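Local coordinates for protein transmembrane beta-barrels (Synthetic construct, PDB 6X9Z) that is a computationally designed eight-stranded antiparallel beta-barrel intended to fold in and span a lipid membrane, with no natural biological role, at residues A[1-5]-A[59-64]; A[7-12]-A[116-122]; A[35-41]-A[53-59]; A[65-71]-A[87-93]. One frame throughout, in Å; residues are numbered along the deposited sequence. Where two conformers were deposited one is given.

Interaction 1: residues A[1-5]-A[59-64]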
loop_
_atom_site.group_PDB
_atom_site.type_symbol
_atom_site.label_atom_id
_atom_site.label_comp_id
_atom_site.label_asym_id
_atom_site.label_seq_id
_atom_site.Cartn_x
_atom_site.Cartn_y
_atom_site.Cartn_z
ATOM N N MET A 1 5.882 -19.213 2.463
ATOM C CA MET A 1 5.434 -18.890 3.813
ATOM C C MET A 1 4.216 -17.966 3.823
ATOM O O MET A 1 3.884 -17.340 2.814
ATOM C CB MET A 1 6.571 -18.255 4.615
ATOM C CG MET A 1 7.532 -19.265 5.209
ATOM S SD MET A 1 8.429 -20.181 3.947
ATOM C CE MET A 1 9.676 -18.980 3.494
ATOM N N GLU A 2 3.574 -17.875 4.985
ATOM C CA GLU A 2 2.306 -17.184 5.174
ATOM C C GLU A 2 2.503 -15.868 5.917
ATOM O O GLU A 2 3.578 -15.566 6.440
ATOM C CB GLU A 2 1.323 -18.062 5.962
ATOM C CG GLU A 2 1.016 -19.417 5.343
ATOM C CD GLU A 2 0.160 -20.298 6.251
ATOM O OE1 GLU A 2 -0.271 -19.824 7.325
ATOM O OE2 GLU A 2 -0.081 -21.468 5.887
ATOM N N GLN A 3 1.433 -15.080 5.962
ATOM C CA GLN A 3 1.360 -13.985 6.913
ATOM C C GLN A 3 1.055 -14.532 8.303
ATOM O O GLN A 3 0.532 -15.638 8.461
ATOM C CB GLN A 3 0.269 -12.987 6.530
ATOM C CG GLN A 3 0.426 -12.310 5.189
ATOM C CD GLN A 3 -0.807 -11.508 4.829
ATOM O OE1 GLN A 3 -0.714 -10.362 4.385
ATOM N NE2 GLN A 3 -1.978 -12.109 5.024
ATOM N N LYS A 4 1.373 -13.733 9.316
ATOM C CA LYS A 4 0.935 -14.024 10.671
ATOM C C LYS A 4 -0.373 -13.288 10.908
ATOM O O LYS A 4 -0.357 -12.054 11.035
ATOM C CB LYS A 4 1.986 -13.588 11.689
ATOM C CG LYS A 4 1.680 -14.010 13.115
ATOM C CD LYS A 4 1.589 -15.520 13.211
ATOM C CE LYS A 4 1.443 -15.993 14.641
ATOM N NZ LYS A 4 1.426 -17.477 14.679
ATOM N N PRO A 5 -1.516 -13.974 10.948
ATOM C CA PRO A 5 -2.797 -13.276 11.118
ATOM C C PRO A 5 -2.802 -12.414 12.371
ATOM O O PRO A 5 -2.361 -12.837 13.444
ATOM C CB PRO A 5 -3.811 -14.421 11.209
ATOM C CG PRO A 5 -3.184 -15.515 10.415
ATOM C CD PRO A 5 -1.711 -15.417 10.729
ATOM N N SER A 59 -1.298 -11.697 -0.103
ATOM C CA SER A 59 0.121 -11.554 0.181
ATOM C C SER A 59 0.637 -12.829 0.834
ATOM O O SER A 59 -0.091 -13.489 1.576
ATOM C CB SER A 59 0.387 -10.350 1.090
ATOM O OG SER A 59 1.778 -10.154 1.280
ATOM N N TYR A 60 1.889 -13.164 0.540
ATOM C CA TYR A 60 2.577 -14.281 1.170
ATOM C C TYR A 60 4.056 -13.937 1.239
ATOM O O TYR A 60 4.509 -12.943 0.666
ATOM C CB TYR A 60 2.359 -15.597 0.411
ATOM C CG TYR A 60 3.160 -15.741 -0.871
ATOM C CD1 TYR A 60 4.179 -16.688 -0.976
ATOM C CD2 TYR A 60 2.896 -14.939 -1.974
ATOM C CE1 TYR A 60 4.911 -16.833 -2.147
ATOM C CE2 TYR A 60 3.623 -15.075 -3.148
ATOM C CZ TYR A 60 4.624 -16.023 -3.232
ATOM O OH TYR A 60 5.341 -16.153 -4.403
ATOM N N LYS A 61 4.807 -14.772 1.947
ATOM C CA LYS A 61 6.234 -14.559 2.157
ATOM C C LYS A 61 7.013 -15.583 1.342
ATOM O O LYS A 61 6.866 -16.792 1.547
ATOM C CB LYS A 61 6.576 -14.650 3.640
ATOM C CG LYS A 61 5.896 -13.594 4.487
ATOM C CD LYS A 61 6.246 -13.743 5.961
ATOM C CE LYS A 61 5.498 -12.714 6.795
ATOM N NZ LYS A 61 5.689 -12.902 8.253
ATOM N N VAL A 62 7.826 -15.092 0.402
ATOM C CA VAL A 62 8.720 -15.971 -0.345
ATOM C C VAL A 62 9.883 -16.401 0.531
ATOM O O VAL A 62 10.401 -17.517 0.401
ATOM C CB VAL A 62 9.212 -15.262 -1.622
ATOM C CG1 VAL A 62 10.314 -16.062 -2.295
ATOM C CG2 VAL A 62 8.063 -15.038 -2.583
ATOM N N SER A 63 10.289 -15.533 1.445
ATOM C CA SER A 63 11.436 -15.768 2.312
ATOM C C SER A 63 11.313 -14.827 3.499
ATOM O O SER A 63 10.465 -13.925 3.502
ATOM C CB SER A 63 12.757 -15.539 1.558
ATOM O OG SER A 63 12.815 -14.220 1.044
ATOM N N PRO A 64 12.132 -15.020 4.542
ATOM C CA PRO A 64 12.130 -14.037 5.640
ATOM C C PRO A 64 12.509 -12.628 5.201
ATOM O O PRO A 64 12.360 -11.696 6.000
ATOM C CB PRO A 64 13.159 -14.605 6.623
ATOM C CG PRO A 64 13.104 -16.064 6.404
ATOM C CD PRO A 64 12.858 -16.246 4.925
#

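Interaction 2: residues A[7-12]-A[116-122]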
loop_
_atom_site.group_PDB
_atom_site.type_symbol
_atom_site.label_atom_id
_atom_site.label_comp_id
_atom_site.label_asym_id
_atom_site.label_seq_id
_atom_site.Cartn_x
_atom_site.Cartn_y
_atom_site.Cartn_z
ATOM N N THR A 7 -1.148 -9.494 12.284
ATOM C CA THR A 7 -0.034 -8.576 12.095
ATOM C C THR A 7 -0.561 -7.223 11.640
ATOM O O THR A 7 -1.334 -7.141 10.681
ATOM C CB THR A 7 0.954 -9.132 11.073
ATOM O OG1 THR A 7 1.551 -10.331 11.586
ATOM C CG2 THR A 7 2.047 -8.113 10.777
ATOM N N LEU A 8 -0.162 -6.167 12.339
ATOM C CA LEU A 8 -0.514 -4.801 11.978
ATOM C C LEU A 8 0.755 -4.053 11.607
ATOM O O LEU A 8 1.740 -4.078 12.354
ATOM C CB LEU A 8 -1.230 -4.088 13.124
ATOM C CG LEU A 8 -1.741 -2.679 12.806
ATOM C CD1 LEU A 8 -2.805 -2.720 11.735
ATOM C CD2 LEU A 8 -2.268 -2.010 14.072
ATOM N N MET A 9 0.736 -3.401 10.451
ATOM C CA MET A 9 1.885 -2.640 9.994
ATOM C C MET A 9 1.419 -1.278 9.513
ATOM O O MET A 9 0.488 -1.186 8.709
ATOM C CB MET A 9 2.634 -3.385 8.891
ATOM C CG MET A 9 3.409 -4.578 9.425
ATOM S SD MET A 9 4.457 -5.278 8.153
ATOM C CE MET A 9 3.192 -5.887 7.048
ATOM N N VAL A 10 2.058 -0.234 10.025
ATOM C CA VAL A 10 1.835 1.129 9.568
ATOM C C VAL A 10 2.887 1.444 8.518
ATOM O O VAL A 10 4.074 1.157 8.711
ATOM C CB VAL A 10 1.910 2.124 10.739
ATOM C CG1 VAL A 10 1.878 3.552 10.223
ATOM C CG2 VAL A 10 0.772 1.876 11.711
ATOM N N TYR A 11 2.452 2.022 7.402
ATOM C CA TYR A 11 3.345 2.339 6.305
ATOM C C TYR A 11 3.214 3.809 5.940
ATOM O O TYR A 11 2.187 4.445 6.199
ATOM C CB TYR A 11 3.059 1.464 5.078
ATOM C CG TYR A 11 1.719 1.708 4.415
ATOM C CD1 TYR A 11 1.572 2.698 3.449
ATOM C CD2 TYR A 11 0.608 0.936 4.733
ATOM C CE1 TYR A 11 0.365 2.925 2.829
ATOM C CE2 TYR A 11 -0.612 1.156 4.115
ATOM C CZ TYR A 11 -0.726 2.155 3.162
ATOM O OH TYR A 11 -1.933 2.383 2.536
ATOM N N VAL A 12 4.273 4.340 5.342
ATOM C CA VAL A 12 4.253 5.665 4.734
ATOM C C VAL A 12 4.996 5.569 3.411
ATOM O O VAL A 12 6.122 5.064 3.361
ATOM C CB VAL A 12 4.877 6.737 5.650
ATOM C CG1 VAL A 12 3.933 7.062 6.797
ATOM C CG2 VAL A 12 6.210 6.266 6.194
ATOM N N ILE A 116 7.427 4.279 -3.229
ATOM C CA ILE A 116 8.429 3.713 -2.339
ATOM C C ILE A 116 8.179 4.262 -0.943
ATOM O O ILE A 116 7.667 5.373 -0.773
ATOM C CB ILE A 116 9.866 4.027 -2.801
ATOM C CG1 ILE A 116 10.079 5.540 -2.868
ATOM C CG2 ILE A 116 10.150 3.375 -4.147
ATOM C CD1 ILE A 116 11.473 5.945 -3.290
ATOM N N GLY A 117 8.538 3.470 0.058
ATOM C CA GLY A 117 8.294 3.869 1.428
ATOM C C GLY A 117 8.780 2.806 2.386
ATOM O O GLY A 117 9.526 1.900 2.013
ATOM N N ILE A 118 8.356 2.942 3.641
ATOM C CA ILE A 118 8.714 1.997 4.688
ATOM C C ILE A 118 7.438 1.440 5.299
ATOM O O ILE A 118 6.357 2.022 5.194
ATOM C CB ILE A 118 9.592 2.631 5.784
ATOM C CG1 ILE A 118 8.817 3.741 6.492
ATOM C CG2 ILE A 118 10.912 3.119 5.203
ATOM C CD1 ILE A 118 9.621 4.512 7.505
ATOM N N ALA A 119 7.585 0.294 5.958
ATOM C CA ALA A 119 6.477 -0.376 6.623
ATOM C C ALA A 119 6.929 -0.771 8.018
ATOM O O ALA A 119 7.843 -1.590 8.169
ATOM C CB ALA A 119 6.008 -1.596 5.827
ATOM N N TYR A 120 6.299 -0.179 9.029
ATOM C CA TYR A 120 6.652 -0.387 10.426
ATOM C C TYR A 120 5.668 -1.365 11.047
ATOM O O TYR A 120 4.453 -1.184 10.926
ATOM C CB TYR A 120 6.630 0.942 11.180
ATOM C CG TYR A 120 7.124 0.893 12.612
ATOM C CD1 TYR A 120 6.246 0.671 13.667
ATOM C CD2 TYR A 120 8.461 1.106 12.910
ATOM C CE1 TYR A 120 6.693 0.645 14.981
ATOM C CE2 TYR A 120 8.916 1.084 14.217
ATOM C CZ TYR A 120 8.031 0.853 15.246
ATOM O OH TYR A 120 8.503 0.834 16.539
ATOM N N LYS A 121 6.193 -2.393 11.710
ATOM C CA LYS A 121 5.373 -3.459 12.271
ATOM C C LYS A 121 5.055 -3.128 13.724
ATOM O O LYS A 121 5.948 -3.121 14.577
ATOM C CB LYS A 121 6.090 -4.801 12.153
ATOM C CG LYS A 121 5.254 -5.979 12.609
ATOM C CD LYS A 121 6.006 -7.296 12.476
ATOM C CE LYS A 121 5.148 -8.454 12.967
ATOM N NZ LYS A 121 5.760 -9.777 12.682
ATOM N N VAL A 122 3.787 -2.845 14.005
ATOM C CA VAL A 122 3.367 -2.518 15.363
ATOM C C VAL A 122 2.757 -3.741 16.037
ATOM O O VAL A 122 3.479 -4.583 16.571
ATOM C CB VAL A 122 2.378 -1.333 15.380
ATOM C CG1 VAL A 122 3.121 -0.013 15.230
ATOM C CG2 VAL A 122 1.345 -1.481 14.284
#

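Interaction 3: residues A[35-41]-A[53-59]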
loop_
_atom_site.group_PDB
_atom_site.type_symbol
_atom_site.label_atom_id
_atom_site.label_comp_id
_atom_site.label_asym_id
_atom_site.label_seq_id
_atom_site.Cartn_x
_atom_site.Cartn_y
_atom_site.Cartn_z
ATOM N N TYR A 35 -3.219 -15.335 4.032
ATOM C CA TYR A 35 -2.883 -14.742 2.744
ATOM C C TYR A 35 -3.634 -13.458 2.417
ATOM O O TYR A 35 -3.191 -12.730 1.523
ATOM C CB TYR A 35 -3.105 -15.763 1.614
ATOM C CG TYR A 35 -2.254 -17.015 1.765
ATOM C CD1 TYR A 35 -2.836 -18.258 1.997
ATOM C CD2 TYR A 35 -0.869 -16.945 1.697
ATOM C CE1 TYR A 35 -2.056 -19.399 2.146
ATOM C CE2 TYR A 35 -0.085 -18.077 1.841
ATOM C CZ TYR A 35 -0.681 -19.300 2.067
ATOM O OH TYR A 35 0.102 -20.423 2.210
ATOM N N LEU A 36 -4.721 -13.135 3.111
ATOM C CA LEU A 36 -5.477 -11.923 2.830
ATOM C C LEU A 36 -5.137 -10.829 3.835
ATOM O O LEU A 36 -4.719 -11.098 4.963
ATOM C CB LEU A 36 -6.985 -12.192 2.852
ATOM C CG LEU A 36 -7.479 -13.250 1.861
ATOM C CD1 LEU A 36 -8.992 -13.396 1.915
ATOM C CD2 LEU A 36 -7.012 -12.925 0.452
ATOM N N PHE A 37 -5.313 -9.582 3.409
ATOM C CA PHE A 37 -5.082 -8.456 4.296
ATOM C C PHE A 37 -5.998 -7.309 3.900
ATOM O O PHE A 37 -6.432 -7.211 2.750
ATOM C CB PHE A 37 -3.615 -7.999 4.280
ATOM C CG PHE A 37 -3.144 -7.470 2.948
ATOM C CD1 PHE A 37 -3.143 -6.109 2.690
ATOM C CD2 PHE A 37 -2.680 -8.333 1.967
ATOM C CE1 PHE A 37 -2.704 -5.622 1.474
ATOM C CE2 PHE A 37 -2.246 -7.850 0.746
ATOM C CZ PHE A 37 -2.252 -6.493 0.503
ATOM N N LEU A 38 -6.303 -6.463 4.876
ATOM C CA LEU A 38 -7.025 -5.224 4.648
ATOM C C LEU A 38 -6.032 -4.075 4.602
ATOM O O LEU A 38 -4.960 -4.131 5.210
ATOM C CB LEU A 38 -8.072 -4.982 5.737
ATOM C CG LEU A 38 -9.145 -6.071 5.820
ATOM C CD1 LEU A 38 -10.085 -5.844 6.999
ATOM C CD2 LEU A 38 -9.927 -6.152 4.517
ATOM N N ASP A 39 -6.392 -3.040 3.850
ATOM C CA ASP A 39 -5.548 -1.867 3.687
ATOM C C ASP A 39 -6.430 -0.637 3.807
ATOM O O ASP A 39 -7.459 -0.539 3.133
ATOM C CB ASP A 39 -4.823 -1.889 2.337
ATOM C CG ASP A 39 -3.676 -0.899 2.268
ATOM O OD1 ASP A 39 -3.784 0.198 2.856
ATOM O OD2 ASP A 39 -2.657 -1.217 1.618
ATOM N N VAL A 40 -6.047 0.270 4.694
ATOM C CA VAL A 40 -6.644 1.591 4.799
ATOM C C VAL A 40 -5.507 2.596 4.814
ATOM O O VAL A 40 -4.404 2.310 5.290
ATOM C CB VAL A 40 -7.531 1.747 6.055
ATOM C CG1 VAL A 40 -8.704 0.776 6.004
ATOM C CG2 VAL A 40 -6.709 1.523 7.313
ATOM N N GLY A 41 -5.776 3.780 4.276
ATOM C CA GLY A 41 -4.751 4.798 4.228
ATOM C C GLY A 41 -5.280 6.158 3.833
ATOM O O GLY A 41 -6.257 6.264 3.088
ATOM N N GLU A 53 -8.397 5.904 1.237
ATOM C CA GLU A 53 -8.218 4.673 0.481
ATOM C C GLU A 53 -8.576 3.475 1.348
ATOM O O GLU A 53 -8.127 3.377 2.495
ATOM C CB GLU A 53 -6.782 4.549 -0.025
ATOM C CG GLU A 53 -6.466 3.215 -0.660
ATOM C CD GLU A 53 -5.050 3.158 -1.191
ATOM O OE1 GLU A 53 -4.597 4.167 -1.781
ATOM O OE2 GLU A 53 -4.385 2.114 -1.006
ATOM N N VAL A 54 -9.391 2.576 0.798
ATOM C CA VAL A 54 -9.806 1.350 1.472
ATOM C C VAL A 54 -9.750 0.213 0.462
ATOM O O VAL A 54 -10.224 0.357 -0.669
ATOM C CB VAL A 54 -11.219 1.467 2.079
ATOM C CG1 VAL A 54 -11.734 0.102 2.506
ATOM C CG2 VAL A 54 -11.213 2.417 3.264
ATOM N N GLY A 55 -9.161 -0.905 0.865
ATOM C CA GLY A 55 -9.081 -2.055 -0.007
ATOM C C GLY A 55 -8.313 -3.166 0.670
ATOM O O GLY A 55 -8.138 -3.166 1.888
ATOM N N GLY A 56 -7.844 -4.105 -0.138
ATOM C CA GLY A 56 -7.034 -5.189 0.376
ATOM C C GLY A 56 -6.533 -6.044 -0.763
ATOM O O GLY A 56 -6.705 -5.709 -1.937
ATOM N N GLY A 57 -5.911 -7.159 -0.408
ATOM C CA GLY A 57 -5.423 -8.059 -1.431
ATOM C C GLY A 57 -4.858 -9.330 -0.847
ATOM O O GLY A 57 -5.189 -9.724 0.273
ATOM N N VAL A 58 -4.004 -9.973 -1.638
ATOM C CA VAL A 58 -3.368 -11.228 -1.266
ATOM C C VAL A 58 -1.883 -10.974 -1.056
ATOM O O VAL A 58 -1.276 -10.134 -1.728
ATOM C CB VAL A 58 -3.600 -12.314 -2.338
ATOM C CG1 VAL A 58 -3.242 -13.690 -1.793
ATOM C CG2 VAL A 58 -5.037 -12.279 -2.813
ATOM N N SER A 59 -1.298 -11.697 -0.103
ATOM C CA SER A 59 0.121 -11.554 0.181
ATOM C C SER A 59 0.637 -12.829 0.834
ATOM O O SER A 59 -0.091 -13.489 1.576
ATOM C CB SER A 59 0.387 -10.350 1.090
ATOM O OG SER A 59 1.778 -10.154 1.280
#

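Interaction 4: residues A[65-71]-A[87-93]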
loop_
_atom_site.group_PDB
_atom_site.type_symbol
_atom_site.label_atom_id
_atom_site.label_comp_id
_atom_site.label_asym_id
_atom_site.label_seq_id
_atom_site.Cartn_x
_atom_site.Cartn_y
_atom_site.Cartn_z
ATOM N N ASP A 65 12.984 -12.439 3.965
ATOM C CA ASP A 65 13.374 -11.123 3.475
ATOM C C ASP A 65 12.389 -10.506 2.495
ATOM O O ASP A 65 12.401 -9.282 2.328
ATOM C CB ASP A 65 14.740 -11.181 2.775
ATOM C CG ASP A 65 15.753 -12.010 3.531
ATOM O OD1 ASP A 65 15.763 -13.243 3.341
ATOM O OD2 ASP A 65 16.541 -11.427 4.303
ATOM N N LEU A 66 11.570 -11.309 1.822
ATOM C CA LEU A 66 10.714 -10.823 0.748
ATOM C C LEU A 66 9.275 -11.243 1.001
ATOM O O LEU A 66 9.007 -12.410 1.306
ATOM C CB LEU A 66 11.194 -11.347 -0.610
ATOM C CG LEU A 66 10.315 -11.081 -1.831
ATOM C CD1 LEU A 66 10.132 -9.591 -2.064
ATOM C CD2 LEU A 66 10.919 -11.737 -3.054
ATOM N N GLU A 67 8.357 -10.284 0.874
ATOM C CA GLU A 67 6.928 -10.518 1.068
ATOM C C GLU A 67 6.162 -9.831 -0.053
ATOM O O GLU A 67 5.787 -8.656 0.057
ATOM C CB GLU A 67 6.459 -10.020 2.436
ATOM C CG GLU A 67 4.962 -10.200 2.651
ATOM C CD GLU A 67 4.506 -9.837 4.049
ATOM O OE1 GLU A 67 5.322 -9.332 4.847
ATOM O OE2 GLU A 67 3.316 -10.061 4.353
ATOM N N PRO A 68 5.914 -10.534 -1.155
ATOM C CA PRO A 68 5.162 -9.936 -2.259
ATOM C C PRO A 68 3.693 -9.772 -1.899
ATOM O O PRO A 68 3.158 -10.457 -1.028
ATOM C CB PRO A 68 5.337 -10.945 -3.401
ATOM C CG PRO A 68 6.453 -11.865 -2.963
ATOM C CD PRO A 68 6.397 -11.886 -1.477
ATOM N N TYR A 69 3.035 -8.849 -2.599
ATOM C CA TYR A 69 1.608 -8.646 -2.401
ATOM C C TYR A 69 1.007 -8.035 -3.657
ATOM O O TYR A 69 1.682 -7.329 -4.410
ATOM C CB TYR A 69 1.318 -7.753 -1.182
ATOM C CG TYR A 69 1.772 -6.320 -1.326
ATOM C CD1 TYR A 69 0.904 -5.341 -1.792
ATOM C CD2 TYR A 69 3.069 -5.943 -0.996
ATOM C CE1 TYR A 69 1.310 -4.031 -1.930
ATOM C CE2 TYR A 69 3.486 -4.628 -1.132
ATOM C CZ TYR A 69 2.599 -3.679 -1.601
ATOM O OH TYR A 69 3.005 -2.373 -1.738
ATOM N N VAL A 70 -0.263 -8.344 -3.881
ATOM C CA VAL A 70 -1.093 -7.656 -4.859
ATOM C C VAL A 70 -2.319 -7.157 -4.112
ATOM O O VAL A 70 -2.798 -7.815 -3.182
ATOM C CB VAL A 70 -1.477 -8.567 -6.049
ATOM C CG1 VAL A 70 -2.256 -9.782 -5.577
ATOM C CG2 VAL A 70 -2.257 -7.791 -7.117
ATOM N N LYS A 71 -2.792 -5.969 -4.469
ATOM C CA LYS A 71 -3.897 -5.382 -3.732
ATOM C C LYS A 71 -4.734 -4.541 -4.676
ATOM O O LYS A 71 -4.264 -4.090 -5.724
ATOM C CB LYS A 71 -3.405 -4.535 -2.553
ATOM C CG LYS A 71 -2.804 -3.200 -2.948
ATOM C CD LYS A 71 -2.355 -2.426 -1.719
ATOM C CE LYS A 71 -1.892 -1.026 -2.095
ATOM N NZ LYS A 71 -1.351 -0.275 -0.931
ATOM N N GLY A 87 -2.750 -2.447 -7.014
ATOM C CA GLY A 87 -1.325 -2.336 -6.773
ATOM C C GLY A 87 -0.654 -3.690 -6.821
ATOM O O GLY A 87 -1.291 -4.736 -6.660
ATOM N N ALA A 88 0.655 -3.654 -7.059
ATOM C CA ALA A 88 1.483 -4.855 -7.053
ATOM C C ALA A 88 2.838 -4.457 -6.489
ATOM O O ALA A 88 3.533 -3.621 -7.078
ATOM C CB ALA A 88 1.622 -5.447 -8.453
ATOM N N GLY A 89 3.210 -5.037 -5.356
ATOM C CA GLY A 89 4.448 -4.634 -4.730
ATOM C C GLY A 89 5.081 -5.701 -3.866
ATOM O O GLY A 89 4.724 -6.880 -3.948
ATOM N N ALA A 90 6.036 -5.297 -3.039
ATOM C CA ALA A 90 6.629 -6.235 -2.103
ATOM C C ALA A 90 7.210 -5.471 -0.925
ATOM O O ALA A 90 7.517 -4.279 -1.026
ATOM C CB ALA A 90 7.710 -7.093 -2.768
ATOM N N LEU A 91 7.337 -6.174 0.191
ATOM C CA LEU A 91 7.994 -5.660 1.384
ATOM C C LEU A 91 9.321 -6.379 1.564
ATOM O O LEU A 91 9.371 -7.613 1.545
ATOM C CB LEU A 91 7.117 -5.851 2.621
ATOM C CG LEU A 91 5.787 -5.108 2.600
ATOM C CD1 LEU A 91 4.956 -5.493 3.806
ATOM C CD2 LEU A 91 6.041 -3.621 2.583
ATOM N N TYR A 92 10.384 -5.608 1.736
ATOM C CA TYR A 92 11.731 -6.132 1.936
ATOM C C TYR A 92 12.105 -5.889 3.395
ATOM O O TYR A 92 12.430 -4.763 3.780
ATOM C CB TYR A 92 12.712 -5.468 0.975
ATOM C CG TYR A 92 12.383 -5.723 -0.479
ATOM C CD1 TYR A 92 11.520 -4.887 -1.180
ATOM C CD2 TYR A 92 12.922 -6.813 -1.144
ATOM C CE1 TYR A 92 11.219 -5.127 -2.508
ATOM C CE2 TYR A 92 12.626 -7.064 -2.466
ATOM C CZ TYR A 92 11.776 -6.221 -3.145
ATOM O OH TYR A 92 11.484 -6.483 -4.464
ATOM N N ARG A 93 12.051 -6.945 4.204
ATOM C CA ARG A 93 12.383 -6.823 5.618
ATOM C C ARG A 93 13.828 -6.381 5.791
ATOM O O ARG A 93 14.746 -6.959 5.200
ATOM C CB ARG A 93 12.137 -8.157 6.327
ATOM C CG ARG A 93 12.993 -8.422 7.563
ATOM C CD ARG A 93 14.204 -9.283 7.214
ATOM N NE ARG A 93 14.588 -10.195 8.285
ATOM C CZ ARG A 93 15.514 -11.138 8.156
ATOM N NH1 ARG A 93 15.804 -11.933 9.178
ATOM N NH2 ARG A 93 16.151 -11.287 7.001
#

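Interaction 1: residues A[1-5]-A[59-64]
M1 and K61 lie across from each other with their CB atoms 3.7 Å apart, and a pair of backbone bonds ties the two residues together. The M1 amine, probably charged as the first residue's nitrogen, donates from N to K61 O at 2.8 Å, nearly along the C=O axis. The return bond, K61 N to M1 O at 2.9 Å, is straight at its hydrogen but reaches the carbonyl from well above its plane. M1 O also sits at the edge of the Y60 ring, in its plane. From CB the M1 chain bends at both chi2 (65°) and chi3 (79°), which curls CE back to V62 O and S63 CA, with P64 CD the more distant apolar neighbour. The K61 chain does the opposite: it stays extended beyond CG and passes E2 O, its CD nearest at 3.3 Å.

Q3 dips toward the barrel. Its OE1 comes 3.5 Å from S59 CB, while NE2 hydrogen-bonds to L36 O; S59 turns OG elsewhere, to P68 O. An alanine at Q3 would remove this amide and is likely to leave L36 O without its side-chain donor and open a gap beside S59 and F37.

This is the N-terminal segment laid over the turn between strands 49-59 and 66-77 of the designed barrel. Two reciprocal bonds tie M1, and the buried amide of Q3 finds its donor role met by the carbonyl of L36, at the start of strand 36-45, so the terminus is probably held by polar bonds more than by apolar contact.

Interaction 2: residues A[7-12]-A[116-122]
V10 and Y120 exchange two backbone hydrogen bonds, Y120 N to V10 O at 2.6 Å and V10 N to Y120 O at 2.7 Å, both short. They belong to the seam that closes the eight-stranded antiparallel barrel, where the first strand, 8-17, meets the last, 112-121. V12 and I118 form the next hydrogen-bonded pair: V12 N to I118 O and I118 N to V12 O are both 3.1 Å. At the other end V122 N reaches L8 O. Between them the non-hydrogen-bonded pairs M9-K121 and Y11-A119 bring CA atoms to within 4.2 Å.

The side chains alternate. V10, V12, I118 and Y120 share the outer surface, which probably faces lipid; there V12 CG2 packs against I118 CG1 at 3.6 Å. M9, Y11, A119 and K121 take the inner face. The Y11 hydroxyl bonds to D39, on strand 36-45, inside the barrel. M9 CG rests on the CA and CB of K121, whose extended chain brings CE to T7 CG2.

G117 suits its place: a CB there would run into V12 O. At the chain end, chi1 of -79° sets V122 CG2 between its own backbone N and carbonyl carbon, 3.6 Å from L8 CG.

Interaction 3: residues A[35-41]-A[53-59]
F37 and G57 are joined by a reciprocal pair of backbone hydrogen bonds, and the same pattern repeats at D39-G55 and G41-E53; a further bond runs from S59 N to Y35 O. The shortest is D39 N to G55 O at 2.6 Å.

Aromatic contact centres on F37. With chi1 at 64° its ring is thrown across onto the neighbouring strand, so that G57 N lies 3.8 Å above the ring plane, over its centre. CE2 then reaches S59 CB at 3.6 Å. Shortening F37 to an alanine is likely to uncover G57 and open a gap in the barrel interior beside S59. G56 has no CB, and one there would collide with F37 O.

Apolar side chains lie on the outer face: V40 and V54 pair there, while L36 CD2 meets V58 CG2 at 3.9 Å.

Charge is confined to the inner face. D39 OD1 and E53 OE2 are 4.4 Å apart, a like-charged pair probably eased by K71, which bridges to D39 and lies at longer range from E53; Y11 and Q29 also bond to D39.

Apolar outside, polar and aromatic inside, glycine under the ring: this is the antiparallel hairpin of a transmembrane beta-barrel.

Interaction 4: residues A[65-71]-A[87-93]
D65 and R93 meet in a salt bridge at the hairpin's open end, D65 OD2 lying 2.7 Å from R93 NH2. OD2 lies at the guanidinium edge, in its plane, while the carboxylate is turned 72° from it. Only OD2 makes the bridge, D65 OD1 staying 4.2 Å from R93 NH2. R93 N also donates to D65 O, from above the carbonyl plane.

Further along, the main-chain donors and acceptors pair off in three reciprocal sets: E67 with L91, Y69 with G89, and K71 with G87. The last contains the shortest bond, G87 N to K71 O at 2.6 Å. G89 N to Y69 O is among the straightest, with 169° at the hydrogen. P68 has no N-H to offer, but it stands in a non-hydrogen-bonded pair with A90, where this edge of the strand asks for none; its carbonyl accepts from S59 OG on the other side.

These are strands 66-77 and 82-93, an antiparallel hairpin of the barrel wall. Y69 lies on the inner face: chi1 of 67° lays the ring over G89, whose CA is 4.0 Å from the centroid of the Y69 ring in a CH-pi contact, and a CB on G89 would run into the hydroxyl. That OH is satisfied by E103. K71 NZ reaches away to a salt bridge with D39, and E67 OE2 is weakly bonded to S59 OG.

On the outer face L66 CD1 touches both A90 CB at 3.5 Å and Y92 CE2 at 3.6 Å, the leucine lying alongside the tyrosine.

In the fold
Interactions 2, 3 and 4 are three strand pairings in one closed sheet: interaction 2 is its seam, and interactions 3 and 4 are hairpins whose strands 49-59 and 66-77 are neighbours, joined by V58 N to V70 O at 2.9 Å. Interaction 1, centred about 10 Å from the centre of interaction 4, lies at the barrel end. It shares S59 with interaction 3 and is joined to it again through Q3 and L36; the same S59 ties both to interaction 4 by its bond to P68. Inside the barrel, the Y11-D39 bond links interactions 2 and 3, whose centres are about 13 Å apart, while interactions 2 and 4 meet where M9 and A119 approach L91 in the conformer given.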